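Local coordinates for restriction endonuclease S subunits (Thermoanaerobacter tengcongensis, PDB 3OKG), which probably recognises specific DNA sequences as the specificity (S) polypeptide of a type I methyltransferase, which is composed of M and S polypeptides, at residues G117-R122 against D163-L168; N255-F260 against N304-I309; R324-Y329 against V358-P363. All blocks are in the same frame, centred on the assembly; numbering follows the deposited sequence.

Contact 1 (G117-R122 against D163-L168). With SO4 (sulfate ion), chain H.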
loop_
_atom_site.group_PDB
_atom_site.type_symbol
_atom_site.label_atom_id
_atom_site.label_comp_id
_atom_site.label_asym_id
_atom_site.label_seq_id
_atom_site.Cartn_x
_atom_site.Cartn_y
_atom_site.Cartn_z
ATOM N N GLY A 117 12.553 -3.087 28.818
ATOM C CA GLY A 117 11.281 -3.187 28.116
ATOM C C GLY A 117 11.125 -4.423 27.230
ATOM O O GLY A 117 10.035 -4.667 26.693
ATOM N N PHE A 118 12.207 -5.188 27.045
ATOM C CA PHE A 118 12.114 -6.474 26.339
ATOM C C PHE A 118 12.100 -7.640 27.282
ATOM O O PHE A 118 12.910 -7.733 28.216
ATOM C CB PHE A 118 13.318 -6.715 25.412
ATOM C CG PHE A 118 13.418 -5.766 24.240
ATOM C CD1 PHE A 118 12.636 -5.961 23.103
ATOM C CD2 PHE A 118 14.352 -4.731 24.240
ATOM C CE1 PHE A 118 12.738 -5.103 21.988
ATOM C CE2 PHE A 118 14.476 -3.870 23.120
ATOM C CZ PHE A 118 13.674 -4.061 21.988
ATOM N N CYS A 119 11.229 -8.594 26.995
ATOM C CA CYS A 119 11.354 -9.910 27.599
ATOM C C CYS A 119 12.443 -10.692 26.853
ATOM O O CYS A 119 12.387 -10.810 25.623
ATOM C CB CYS A 119 10.015 -10.653 27.477
ATOM S SG CYS A 119 10.086 -12.348 28.054
ATOM N N VAL A 120 13.408 -11.248 27.583
ATOM C CA VAL A 120 14.546 -11.942 26.932
ATOM C C VAL A 120 14.282 -13.453 26.953
ATOM O O VAL A 120 14.160 -14.048 27.999
ATOM C CB VAL A 120 15.918 -11.605 27.590
ATOM C CG1 VAL A 120 17.039 -12.381 26.897
ATOM C CG2 VAL A 120 16.244 -10.088 27.458
ATOM N N ILE A 121 14.151 -14.035 25.771
ATOM C CA ILE A 121 13.731 -15.408 25.600
ATOM C C ILE A 121 14.929 -16.184 25.063
ATOM O O ILE A 121 15.233 -16.111 23.868
ATOM C CB ILE A 121 12.556 -15.449 24.577
ATOM C CG1 ILE A 121 11.293 -14.826 25.203
ATOM C CG2 ILE A 121 12.320 -16.858 24.067
ATOM C CD1 ILE A 121 10.288 -14.276 24.135
ATOM N N ARG A 122 15.600 -16.910 25.961
ATOM C CA ARG A 122 16.838 -17.620 25.673
ATOM C C ARG A 122 16.593 -19.105 25.544
ATOM O O ARG A 122 16.278 -19.769 26.542
ATOM C CB ARG A 122 17.845 -17.356 26.801
ATOM C CG ARG A 122 19.234 -17.999 26.590
ATOM C CD ARG A 122 20.277 -17.338 27.508
ATOM N NE ARG A 122 20.333 -15.894 27.235
ATOM C CZ ARG A 122 20.811 -14.986 28.080
ATOM N NH1 ARG A 122 21.308 -15.363 29.260
ATOM N NH2 ARG A 122 20.798 -13.703 27.744
ATOM N N ASP A 163 4.230 -12.951 31.872
ATOM C CA ASP A 163 3.071 -13.152 31.000
ATOM C C ASP A 163 3.549 -13.786 29.681
ATOM O O ASP A 163 2.947 -14.718 29.148
ATOM C CB ASP A 163 2.402 -11.810 30.660
ATOM C CG ASP A 163 1.627 -11.204 31.836
ATOM O OD1 ASP A 163 1.422 -11.896 32.847
ATOM O OD2 ASP A 163 1.231 -10.024 31.724
ATOM N N VAL A 164 4.634 -13.257 29.136
ATOM C CA VAL A 164 5.155 -13.811 27.883
ATOM C C VAL A 164 5.648 -15.257 28.082
ATOM O O VAL A 164 5.318 -16.156 27.298
ATOM C CB VAL A 164 6.265 -12.903 27.310
ATOM C CG1 VAL A 164 6.861 -13.496 25.998
ATOM C CG2 VAL A 164 5.722 -11.457 27.078
ATOM N N TYR A 165 6.422 -15.491 29.132
ATOM C CA TYR A 165 6.940 -16.834 29.380
ATOM C C TYR A 165 5.791 -17.830 29.600
ATOM O O TYR A 165 5.949 -19.018 29.361
ATOM C CB TYR A 165 7.872 -16.879 30.595
ATOM C CG TYR A 165 9.148 -16.069 30.465
ATOM C CD1 TYR A 165 9.961 -16.172 29.322
ATOM C CD2 TYR A 165 9.563 -15.248 31.493
ATOM C CE1 TYR A 165 11.155 -15.427 29.213
ATOM C CE2 TYR A 165 10.747 -14.525 31.407
ATOM C CZ TYR A 165 11.543 -14.622 30.266
ATOM O OH TYR A 165 12.705 -13.862 30.188
ATOM N N ASN A 166 4.636 -17.340 30.039
ATOM C CA ASN A 166 3.512 -18.232 30.332
ATOM C C ASN A 166 2.688 -18.635 29.122
ATOM O O ASN A 166 1.822 -19.519 29.209
ATOM C CB ASN A 166 2.596 -17.602 31.403
ATOM C CG ASN A 166 3.197 -17.696 32.787
ATOM O OD1 ASN A 166 4.066 -18.537 33.036
ATOM N ND2 ASN A 166 2.738 -16.835 33.706
ATOM N N THR A 167 2.944 -18.001 27.981
ATOM C CA THR A 167 2.132 -18.296 26.806
ATOM C C THR A 167 2.394 -19.726 26.358
ATOM O O THR A 167 3.487 -20.244 26.564
ATOM C CB THR A 167 2.369 -17.286 25.624
ATOM O OG1 THR A 167 3.726 -17.372 25.168
ATOM C CG2 THR A 167 2.017 -15.831 26.034
ATOM N N LEU A 168 1.390 -20.361 25.751
ATOM C CA LEU A 168 1.543 -21.708 25.206
ATOM C C LEU A 168 2.093 -21.691 23.791
ATOM O O LEU A 168 1.668 -20.874 22.986
ATOM C CB LEU A 168 0.174 -22.413 25.141
ATOM C CG LEU A 168 -0.446 -22.766 26.482
ATOM C CD1 LEU A 168 -1.774 -23.579 26.276
ATOM C CD2 LEU A 168 0.560 -23.556 27.307
HETATM S S SO4 H . 24.444 -14.773 31.299
HETATM O O1 SO4 H . 25.469 -14.981 32.322
HETATM O O2 SO4 H . 24.835 -15.494 30.088
HETATM O O3 SO4 H . 23.156 -15.281 31.786
HETATM O O4 SO4 H . 24.325 -13.346 30.994
HETATM O O HOH W 1 13.698 -10.846 30.318
#
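Tyr165 OH is gripped twice: it donates to Val120 O at 2.6 Å and accepts from a water 3.2 Å away. The same water accepts from Val120 N, so one tyrosine hydroxyl is tied to both polar backbone atoms of Val120, directly and through solvent. Val120 O lies at the edge of the ring, near its plane, but the hydroxyl approaches 33° out of the carbonyl plane. Against one face of this ring sits Cys119 SG, 3.8 Å from the centroid and 27° off the normal. This is a sulfur-aromatic contact displaced toward the rim, where Cys119 SG comes within 3.5 Å of Tyr165 CE1. Cys119 SG reaches it because it stands anti to the backbone N (chi1 175°), and from there it also touches Val164 CB at 3.9 Å. Ile121 adds apolar cover, its CD1 meeting Val164 CG1 at 4.0 Å with the two side chains roughly at right angles. The contact thus sets Val164 and Tyr165 of helix 161-165 against strand 118-121, an outermost strand of its three-stranded antiparallel sheet. Phe92 of the adjoining strand 90-93 touches both Ile121 and Val164, while Leu133 and Cys137 of helix 130-137 pack on Ile121.

Contact 2 (N255-F260 against N304-I309)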
loop_
_atom_site.group_PDB
_atom_site.type_symbol
_atom_site.label_atom_id
_atom_site.label_comp_id
_atom_site.label_asym_id
_atom_site.label_seq_id
_atom_site.Cartn_x
_atom_site.Cartn_y
_atom_site.Cartn_z
ATOM N N ASN A 255 -34.733 19.268 -9.086
ATOM C CA ASN A 255 -35.400 20.156 -10.028
ATOM C C ASN A 255 -34.459 20.616 -11.145
ATOM O O ASN A 255 -33.595 21.484 -10.937
ATOM C CB ASN A 255 -36.007 21.355 -9.298
ATOM C CG ASN A 255 -36.916 20.940 -8.150
ATOM O OD1 ASN A 255 -37.700 19.996 -8.270
ATOM N ND2 ASN A 255 -36.813 21.649 -7.030
ATOM N N GLY A 256 -34.646 20.033 -12.326
ATOM C CA GLY A 256 -33.805 20.324 -13.477
ATOM C C GLY A 256 -32.782 19.227 -13.723
ATOM O O GLY A 256 -33.147 18.080 -13.997
ATOM N N LEU A 257 -31.502 19.577 -13.611
ATOM C CA LEU A 257 -30.415 18.648 -13.919
ATOM C C LEU A 257 -29.255 18.857 -12.964
ATOM O O LEU A 257 -29.039 19.978 -12.491
ATOM C CB LEU A 257 -29.916 18.865 -15.359
ATOM C CG LEU A 257 -30.830 18.461 -16.513
ATOM C CD1 LEU A 257 -30.186 18.835 -17.837
ATOM C CD2 LEU A 257 -31.146 16.968 -16.458
ATOM N N PRO A 258 -28.484 17.786 -12.693
ATOM C CA PRO A 258 -27.299 17.976 -11.845
ATOM C C PRO A 258 -26.421 19.057 -12.441
ATOM O O PRO A 258 -26.378 19.208 -13.665
ATOM C CB PRO A 258 -26.603 16.610 -11.890
ATOM C CG PRO A 258 -27.710 15.638 -12.222
ATOM C CD PRO A 258 -28.662 16.386 -13.116
ATOM N N PHE A 259 -25.728 19.806 -11.594
ATOM C CA PHE A 259 -24.928 20.921 -12.075
ATOM C C PHE A 259 -23.503 20.753 -11.605
ATOM O O PHE A 259 -23.253 20.506 -10.418
ATOM C CB PHE A 259 -25.493 22.266 -11.589
ATOM C CG PHE A 259 -24.575 23.438 -11.839
ATOM C CD1 PHE A 259 -24.584 24.097 -13.056
ATOM C CD2 PHE A 259 -23.708 23.880 -10.851
ATOM C CE1 PHE A 259 -23.735 25.178 -13.283
ATOM C CE2 PHE A 259 -22.856 24.949 -11.063
ATOM C CZ PHE A 259 -22.871 25.606 -12.287
ATOM N N PHE A 260 -22.566 20.880 -12.538
ATOM C CA PHE A 260 -21.159 20.767 -12.192
ATOM C C PHE A 260 -20.414 22.041 -12.565
ATOM O O PHE A 260 -20.311 22.408 -13.745
ATOM C CB PHE A 260 -20.532 19.529 -12.859
ATOM C CG PHE A 260 -21.329 18.265 -12.660
ATOM C CD1 PHE A 260 -21.451 17.696 -11.399
ATOM C CD2 PHE A 260 -21.958 17.646 -13.731
ATOM C CE1 PHE A 260 -22.183 16.540 -11.216
ATOM C CE2 PHE A 260 -22.697 16.477 -13.558
ATOM C CZ PHE A 260 -22.808 15.924 -12.294
ATOM N N ASN A 304 -22.068 10.801 -17.455
ATOM C CA ASN A 304 -22.917 9.606 -17.522
ATOM C C ASN A 304 -24.408 9.898 -17.401
ATOM O O ASN A 304 -25.228 8.979 -17.470
ATOM C CB ASN A 304 -22.487 8.515 -16.528
ATOM C CG ASN A 304 -22.206 9.051 -15.130
ATOM O OD1 ASN A 304 -21.684 8.328 -14.276
ATOM N ND2 ASN A 304 -22.547 10.315 -14.889
ATOM N N LEU A 305 -24.751 11.176 -17.243
ATOM C CA LEU A 305 -26.145 11.597 -17.142
ATOM C C LEU A 305 -26.331 12.953 -17.808
ATOM O O LEU A 305 -25.398 13.755 -17.863
ATOM C CB LEU A 305 -26.561 11.721 -15.669
ATOM C CG LEU A 305 -26.894 10.473 -14.859
ATOM C CD1 LEU A 305 -27.618 9.454 -15.724
ATOM C CD2 LEU A 305 -25.638 9.877 -14.248
ATOM N N ALA A 306 -27.531 13.222 -18.309
ATOM C CA ALA A 306 -27.856 14.582 -18.712
ATOM C C ALA A 306 -27.537 15.485 -17.518
ATOM O O ALA A 306 -27.923 15.197 -16.394
ATOM C CB ALA A 306 -29.318 14.688 -19.102
ATOM N N CYS A 307 -26.807 16.558 -17.756
ATOM C CA CYS A 307 -26.398 17.442 -16.677
ATOM C C CYS A 307 -26.151 18.813 -17.273
ATOM O O CYS A 307 -26.361 19.001 -18.471
ATOM C CB CYS A 307 -25.141 16.918 -15.983
ATOM S SG CYS A 307 -23.642 16.741 -17.061
ATOM N N CYS A 308 -25.714 19.765 -16.451
ATOM C CA CYS A 308 -25.320 21.080 -16.953
ATOM C C CYS A 308 -24.058 21.571 -16.262
ATOM O O CYS A 308 -23.778 21.205 -15.119
ATOM C CB CYS A 308 -26.458 22.097 -16.828
ATOM S SG CYS A 308 -27.145 22.246 -15.165
ATOM N N ILE A 309 -23.302 22.402 -16.974
ATOM C CA ILE A 309 -21.954 22.770 -16.587
ATOM C C ILE A 309 -21.765 24.275 -16.475
ATOM O O ILE A 309 -22.359 25.045 -17.234
ATOM C CB ILE A 309 -20.953 22.210 -17.622
ATOM C CG1 ILE A 309 -21.309 22.706 -19.038
ATOM C CG2 ILE A 309 -20.977 20.673 -17.583
ATOM C CD1 ILE A 309 -20.211 22.478 -20.082
#
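A parallel strand pair within a mixed beta-sheet of the second DNA specificity domain brings Leu257, Pro258, Phe259 and Phe260 alongside Cys307, Cys308 and Ile309, with Ala306 in the loop just before. The axes of the short strand segments 257-260 and 307-309 approach to 4.7 Å, with 27° between their N-to-C directions. Cys308 uses both of its backbone polar atoms: its N donates to Pro258 O at 2.9 Å, and its O accepts from Phe260 N, also at 2.9 Å. The two bonds bracket Phe259, whose CA points its hydrogen at Cys308 O from 3.3 Å.

Each cysteine sulfur then meets a phenylalanine edge. Cys308 SG lies in the plane of the Phe259 ring, 3.8 Å from CD1, on the sheet face that these two residues share. Cys307 SG approaches the rim of Phe260 in a similar way, 3.6 Å from CE2, and Cys307 CB is just as near that carbon. Both sulfurs are held between their backbone N and carbonyl carbon (chi1 60° for Cys307, 54° for Cys308). At the start of the pair, Leu257 CD2 covers Ala306 CB at 3.9 Å. Strand 276-277 flanks 257-260 on its other edge, and Cys277 touches both Phe259 and Cys308. The 43-residue connection contains strands but no helix. Cys308 bonds to both neighbours of its bridge partner Phe259, the signature of parallel sheet.

Contact 3 (R324-Y329 against V358-P363)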
loop_
_atom_site.group_PDB
_atom_site.type_symbol
_atom_site.label_atom_id
_atom_site.label_comp_id
_atom_site.label_asym_id
_atom_site.label_seq_id
_atom_site.Cartn_x
_atom_site.Cartn_y
_atom_site.Cartn_z
ATOM N N ARG A 324 -15.664 8.529 -28.835
ATOM C CA ARG A 324 -15.530 9.178 -27.544
ATOM C C ARG A 324 -14.186 8.855 -26.913
ATOM O O ARG A 324 -13.461 9.726 -26.414
ATOM C CB ARG A 324 -16.631 8.642 -26.613
ATOM C CG ARG A 324 -16.432 9.040 -25.184
ATOM C CD ARG A 324 -17.757 9.082 -24.458
ATOM N NE ARG A 324 -18.120 7.824 -23.823
ATOM C CZ ARG A 324 -18.821 6.871 -24.415
ATOM N NH1 ARG A 324 -19.219 7.030 -25.674
ATOM N NH2 ARG A 324 -19.124 5.760 -23.744
ATOM N N PHE A 325 -13.865 7.574 -26.909
ATOM C CA PHE A 325 -12.649 7.143 -26.227
ATOM C C PHE A 325 -11.350 7.474 -26.953
ATOM O O PHE A 325 -10.296 7.584 -26.316
ATOM C CB PHE A 325 -12.765 5.676 -25.837
ATOM C CG PHE A 325 -13.780 5.461 -24.737
ATOM C CD1 PHE A 325 -13.628 6.113 -23.523
ATOM C CD2 PHE A 325 -14.886 4.652 -24.928
ATOM C CE1 PHE A 325 -14.565 5.941 -22.490
ATOM C CE2 PHE A 325 -15.821 4.476 -23.913
ATOM C CZ PHE A 325 -15.659 5.133 -22.696
ATOM N N TRP A 326 -11.430 7.681 -28.269
ATOM C CA TRP A 326 -10.251 8.198 -29.020
ATOM C C TRP A 326 -9.945 9.611 -28.538
ATOM O O TRP A 326 -8.796 9.955 -28.213
ATOM C CB TRP A 326 -10.540 8.195 -30.532
ATOM C CG TRP A 326 -9.390 8.653 -31.411
ATOM C CD1 TRP A 326 -9.305 9.843 -32.113
ATOM C CD2 TRP A 326 -8.185 7.930 -31.705
ATOM N NE1 TRP A 326 -8.119 9.894 -32.825
ATOM C CE2 TRP A 326 -7.420 8.726 -32.605
ATOM C CE3 TRP A 326 -7.689 6.669 -31.330
ATOM C CZ2 TRP A 326 -6.177 8.325 -33.087
ATOM C CZ3 TRP A 326 -6.446 6.267 -31.821
ATOM C CH2 TRP A 326 -5.708 7.090 -32.693
ATOM N N LEU A 327 -10.998 10.426 -28.482
ATOM C CA LEU A 327 -10.905 11.788 -27.964
ATOM C C LEU A 327 -10.342 11.815 -26.540
ATOM O O LEU A 327 -9.437 12.587 -26.228
ATOM C CB LEU A 327 -12.294 12.440 -27.959
ATOM C CG LEU A 327 -12.355 13.861 -27.395
ATOM C CD1 LEU A 327 -11.349 14.759 -28.110
ATOM C CD2 LEU A 327 -13.766 14.428 -27.515
ATOM N N LEU A 328 -10.889 10.964 -25.676
ATOM C CA LEU A 328 -10.462 10.919 -24.284
ATOM C C LEU A 328 -8.976 10.591 -24.133
ATOM O O LEU A 328 -8.261 11.246 -23.367
ATOM C CB LEU A 328 -11.294 9.888 -23.511
ATOM C CG LEU A 328 -11.259 10.053 -21.993
ATOM C CD1 LEU A 328 -11.716 11.446 -21.637
ATOM C CD2 LEU A 328 -12.155 9.007 -21.294
ATOM N N TYR A 329 -8.511 9.554 -24.816
ATOM C CA TYR A 329 -7.086 9.229 -24.764
ATOM C C TYR A 329 -6.222 10.386 -25.244
ATOM O O TYR A 329 -5.157 10.657 -24.691
ATOM C CB TYR A 329 -6.773 8.007 -25.608
ATOM C CG TYR A 329 -6.914 6.717 -24.840
ATOM C CD1 TYR A 329 -7.864 5.773 -25.210
ATOM C CD2 TYR A 329 -6.109 6.457 -23.731
ATOM C CE1 TYR A 329 -8.007 4.581 -24.506
ATOM C CE2 TYR A 329 -6.249 5.271 -23.010
ATOM C CZ TYR A 329 -7.202 4.352 -23.401
ATOM O OH TYR A 329 -7.343 3.183 -22.702
ATOM N N VAL A 358 -7.559 22.798 -31.773
ATOM C CA VAL A 358 -6.692 21.654 -31.466
ATOM C C VAL A 358 -6.695 20.677 -32.627
ATOM O O VAL A 358 -7.754 20.180 -33.000
ATOM C CB VAL A 358 -7.221 20.922 -30.208
ATOM C CG1 VAL A 358 -6.451 19.632 -29.968
ATOM C CG2 VAL A 358 -7.145 21.849 -28.992
ATOM N N PHE A 359 -5.531 20.384 -33.216
ATOM C CA PHE A 359 -5.484 19.315 -34.219
ATOM C C PHE A 359 -5.478 17.922 -33.574
ATOM O O PHE A 359 -4.831 17.731 -32.561
ATOM C CB PHE A 359 -4.257 19.455 -35.126
ATOM C CG PHE A 359 -4.530 20.262 -36.360
ATOM C CD1 PHE A 359 -5.191 19.683 -37.446
ATOM C CD2 PHE A 359 -4.183 21.600 -36.410
ATOM C CE1 PHE A 359 -5.475 20.430 -38.589
ATOM C CE2 PHE A 359 -4.457 22.353 -37.539
ATOM C CZ PHE A 359 -5.109 21.762 -38.633
ATOM N N ILE A 360 -6.180 16.970 -34.187
ATOM C CA ILE A 360 -6.200 15.584 -33.715
ATOM C C ILE A 360 -6.100 14.667 -34.924
ATOM O O ILE A 360 -6.730 14.930 -35.956
ATOM C CB ILE A 360 -7.515 15.296 -32.893
ATOM C CG1 ILE A 360 -7.548 13.858 -32.326
ATOM C CG2 ILE A 360 -8.788 15.572 -33.741
ATOM C CD1 ILE A 360 -8.796 13.610 -31.405
ATOM N N PRO A 361 -5.305 13.581 -34.820
ATOM C CA PRO A 361 -5.248 12.689 -35.976
ATOM C C PRO A 361 -6.506 11.839 -35.958
ATOM O O PRO A 361 -6.957 11.376 -34.914
ATOM C CB PRO A 361 -4.020 11.798 -35.696
ATOM C CG PRO A 361 -3.611 12.069 -34.230
ATOM C CD PRO A 361 -4.620 13.031 -33.637
ATOM N N LEU A 362 -7.085 11.620 -37.115
ATOM C CA LEU A 362 -8.375 10.994 -37.169
ATOM C C LEU A 362 -8.388 9.814 -38.110
ATOM O O LEU A 362 -8.529 9.999 -39.332
ATOM C CB LEU A 362 -9.462 12.025 -37.575
ATOM C CG LEU A 362 -10.899 11.510 -37.405
ATOM C CD1 LEU A 362 -11.335 11.581 -35.909
ATOM C CD2 LEU A 362 -11.876 12.288 -38.289
ATOM N N PRO A 363 -8.246 8.593 -37.546
ATOM C CA PRO A 363 -8.404 7.357 -38.306
ATOM C C PRO A 363 -9.860 7.141 -38.652
ATOM O O PRO A 363 -10.732 7.787 -38.062
ATOM C CB PRO A 363 -7.985 6.254 -37.301
ATOM C CG PRO A 363 -7.292 6.978 -36.161
ATOM C CD PRO A 363 -7.975 8.324 -36.121
#
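Trp326 projects from helix 324-333 onto one strand of a two-stranded antiparallel sheet, 229-232 with 359-362, in a helix-on-sheet packing of the second specificity domain. The segment axes stay 10.1 Å apart and run at 134° to each other, a usual spacing for a helix on a sheet, filled here by Trp326, Ile360 and Pro363. The indole is the principal bump. Trp326 CG stands anti to the backbone N (chi1 -178°), which carries the ring out from the helix to the strand.

The receiving hollow is formed by Ile360, the carbonyl of Pro361 and the pyrrolidine of Pro363. Pro363 covers one face of the indole: its CD lies 3.2 Å above the ring plane, offset toward the rim, and 3.5 Å from Trp326 CZ2. Ile360 comes from the other side of that plane, its CD1 meeting Trp326 CD1 at 3.9 Å in an oblique approach. The indole is therefore wedged between Ile360 in the strand and Pro363 just past its end.

Ile360 is in turn the strand's own knob. Its side chain is extended, and the CD1 methyl enters the notch between Trp326 and Leu327, reaching Leu327 CD1 at 4.3 Å. Around this junction, Gln368 and Ile371 of the long helix 365-388 also touch the tryptophan, and Phe217 meets it edge-to-face. Val231 of the partner strand packs on Ile360.

The indole is held over a face and at an edge. Pro363 CG lies 4.0 Å from the centroid of the six-membered ring, a CH-pi contact over the face. At the edge, Trp326 NE1 donates to Pro361 O at 2.8 Å, with the oxygen in the ring plane, the nitrogen nearly on the extension of the C=O bond and the N-H bent somewhat from straight.

Overall arrangement
From the N terminus, contact 1 comes first and closes a 40-residue, strand-free loop, about a third of it helix, joining strand 118-121 to helix 161-165 within the first specificity domain. The chain then runs through the long helix 174-216 into the second domain. There contact 2 closes a 43-residue, helix-free excursion by joining strands 257-260 and 307-309, and contact 3 closes a 28-residue, partly helical one, joining helix 324-333 to strand 359-362 just before helix 365-388. The three are in series; none nests within or crosses another. Contacts 2 and 3 have centres 25 Å apart. Contact 1 lies on the opposite side of the chain's centre, its centre 64 Å from that of contact 2.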